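Local atomic coordinates of PKD domain (Vibrio anguillarum, PDB entry 6AEM), a protein that forms a calcium-binding polycystic-kidney-disease domain of the Vibrio anguillarum protease Epp, its wider role in the protease not being established. Residues A59-V64 with T79-V84. Numbering follows the deposited sequence.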
loop_
_atom_site.group_PDB
_atom_site.type_symbol
_atom_site.label_atom_id
_atom_site.label_comp_id
_atom_site.label_asym_id
_atom_site.label_seq_id
_atom_site.Cartn_x
_atom_site.Cartn_y
_atom_site.Cartn_z
ATOM N N ALA A 59 19.382 -0.037 -2.015
ATOM C CA ALA A 59 18.961 -1.316 -1.469
ATOM C C ALA A 59 18.590 -1.165 0.002
ATOM O O ALA A 59 19.049 -0.251 0.685
ATOM C CB ALA A 59 20.076 -2.354 -1.631
ATOM N N GLY A 60 17.766 -2.086 0.488
ATOM C CA GLY A 60 17.483 -2.179 1.909
ATOM C C GLY A 60 16.151 -2.843 2.194
ATOM O O GLY A 60 15.472 -3.312 1.307
ATOM N N GLN A 61 15.839 -2.919 3.493
ATOM C CA GLN A 61 14.544 -3.362 3.999
ATOM C C GLN A 61 13.725 -2.130 4.323
ATOM O O GLN A 61 14.201 -1.246 5.056
ATOM C CB GLN A 61 14.620 -4.180 5.303
ATOM C CG GLN A 61 13.147 -4.201 6.039
ATOM C CD GLN A 61 12.998 -4.941 7.391
ATOM O OE1 GLN A 61 12.673 -4.294 8.459
ATOM N NE2 GLN A 61 13.117 -6.265 7.354
ATOM N N TYR A 62 12.478 -2.117 3.870
ATOM C CA TYR A 62 11.593 -0.986 4.067
ATOM C C TYR A 62 10.238 -1.516 4.522
ATOM O O TYR A 62 9.836 -2.649 4.165
ATOM C CB TYR A 62 11.364 -0.250 2.732
ATOM C CG TYR A 62 12.606 0.342 2.127
ATOM C CD1 TYR A 62 13.079 1.601 2.515
ATOM C CD2 TYR A 62 13.315 -0.337 1.151
ATOM C CE1 TYR A 62 14.245 2.155 1.962
ATOM C CE2 TYR A 62 14.467 0.223 0.601
ATOM C CZ TYR A 62 14.918 1.466 1.005
ATOM O OH TYR A 62 16.039 2.021 0.422
ATOM N N THR A 63 9.538 -0.701 5.319
ATOM C CA THR A 63 8.153 -0.974 5.678
ATOM C C THR A 63 7.268 -0.146 4.742
ATOM O O THR A 63 7.397 1.082 4.677
ATOM C CB THR A 63 7.906 -0.623 7.147
ATOM O OG1 THR A 63 8.684 -1.479 7.991
ATOM C CG2 THR A 63 6.424 -0.775 7.511
ATOM N N VAL A 64 6.376 -0.837 4.013
ATOM C CA VAL A 64 5.397 -0.212 3.127
ATOM C C VAL A 64 4.049 -0.261 3.823
ATOM O O VAL A 64 3.634 -1.325 4.297
ATOM C CB VAL A 64 5.356 -0.945 1.778
ATOM C CG1 VAL A 64 4.256 -0.409 0.885
ATOM C CG2 VAL A 64 6.715 -0.856 1.074
ATOM N N THR A 79 0.490 -2.952 6.904
ATOM C CA THR A 79 1.876 -2.701 6.510
ATOM C C THR A 79 2.589 -4.024 6.263
ATOM O O THR A 79 2.244 -5.041 6.841
ATOM C CB THR A 79 2.682 -1.859 7.525
ATOM O OG1 THR A 79 3.090 -2.669 8.636
ATOM C CG2 THR A 79 1.875 -0.664 8.043
ATOM N N ARG A 80 3.639 -3.997 5.437
ATOM C CA ARG A 80 4.457 -5.179 5.166
ATOM C C ARG A 80 5.902 -4.730 4.981
ATOM O O ARG A 80 6.158 -3.747 4.286
ATOM C CB ARG A 80 4.043 -5.923 3.898
ATOM C CG ARG A 80 2.613 -6.385 3.843
ATOM C CD ARG A 80 2.409 -7.135 2.495
ATOM N NE ARG A 80 1.126 -7.824 2.484
ATOM C CZ ARG A 80 0.865 -8.923 3.165
ATOM N NH1 ARG A 80 1.821 -9.553 3.831
ATOM N NH2 ARG A 80 -0.363 -9.422 3.101
ATOM N N THR A 81 6.848 -5.483 5.567
ATOM C CA THR A 81 8.249 -5.261 5.212
ATOM C C THR A 81 8.550 -5.872 3.834
ATOM O O THR A 81 7.931 -6.861 3.402
ATOM C CB THR A 81 9.212 -5.814 6.276
ATOM O OG1 THR A 81 8.952 -7.212 6.499
ATOM C CG2 THR A 81 9.087 -5.018 7.578
ATOM N N THR A 82 9.507 -5.265 3.135
ATOM C CA THR A 82 10.015 -5.767 1.872
ATOM C C THR A 82 11.516 -5.537 1.854
ATOM O O THR A 82 12.052 -4.679 2.555
ATOM C CB THR A 82 9.310 -5.072 0.685
ATOM O OG1 THR A 82 9.622 -5.765 -0.527
ATOM C CG2 THR A 82 9.689 -3.608 0.569
ATOM N N GLN A 83 12.185 -6.323 1.044
ATOM C CA GLN A 83 13.622 -6.195 0.859
ATOM C C GLN A 83 13.891 -6.006 -0.621
ATOM O O GLN A 83 13.359 -6.750 -1.454
ATOM C CB GLN A 83 14.368 -7.430 1.372
ATOM C CG GLN A 83 14.272 -7.644 2.884
ATOM C CD GLN A 83 12.953 -8.244 3.348
ATOM O OE1 GLN A 83 12.379 -9.119 2.683
ATOM N NE2 GLN A 83 12.451 -7.758 4.493
ATOM N N VAL A 84 14.712 -5.020 -0.953
ATOM C CA VAL A 84 15.124 -4.803 -2.331
ATOM C C VAL A 84 16.639 -4.801 -2.378
ATOM O O VAL A 84 17.305 -4.347 -1.442
ATOM C CB VAL A 84 14.537 -3.528 -2.974
ATOM C CG1 VAL A 84 13.027 -3.660 -3.084
ATOM C CG2 VAL A 84 14.919 -2.284 -2.208
#
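Gly60, Tyr62 and Val64 pair with Val84, Thr82 and Arg80 through six backbone hydrogen bonds, two to each antiparallel hydrogen-bonded pair, with the two strand segments running at 158° to each other. Between these pairs stand the non-hydrogen-bonded ones, Gln61 with Gln83 and Thr63 with Thr81, where the strands draw in to 4.3 Å between the CA atoms of Thr63 and Thr81.

On the face carrying Tyr62, Val64, Arg80, Thr82 and Val84, two apolar contacts cross between the strands. Val84 sends CG2 to the edge of the Tyr62 ring, in its plane, 3.8 Å from CE2; with CG beside the backbone N (chi1 -62°), the tyrosine lays its ring along the strand toward Gly60, which takes up backbone angles that glycine alone reaches easily. Further on, the methyl CG2 of Thr82 faces Val64 CG2 at 4.1 Å.

The other face is polar and mostly exposed. At the Gln61-Gln83 pair, the CA-H of Gln61 points to Thr82 O, CA to O 3.2 Å. The extended chain of Gln61 lies beside Gln83, the two pointing the same way with amide planes 60° apart, while Thr81 turns CG2 toward Thr63 OG1, 3.6 Å away.

Together these strands form the 60-70/75-84 hairpin of the four-stranded sheet in this PKD beta-sandwich: 75-84 is the edge strand, and 60-70 lies next to it with 34-40 on its other side. Val64 and Thr82 pack on strand 12-17 of the opposing sheet through Leu14, and Arg80 gives NE to Phe12 O and NH2 to Asn11 OD1. Tyr62 stacks on Tyr56 and joins its hydroxyl to Arg58 O, tying the hairpin to the loop that leads into strand 60-70.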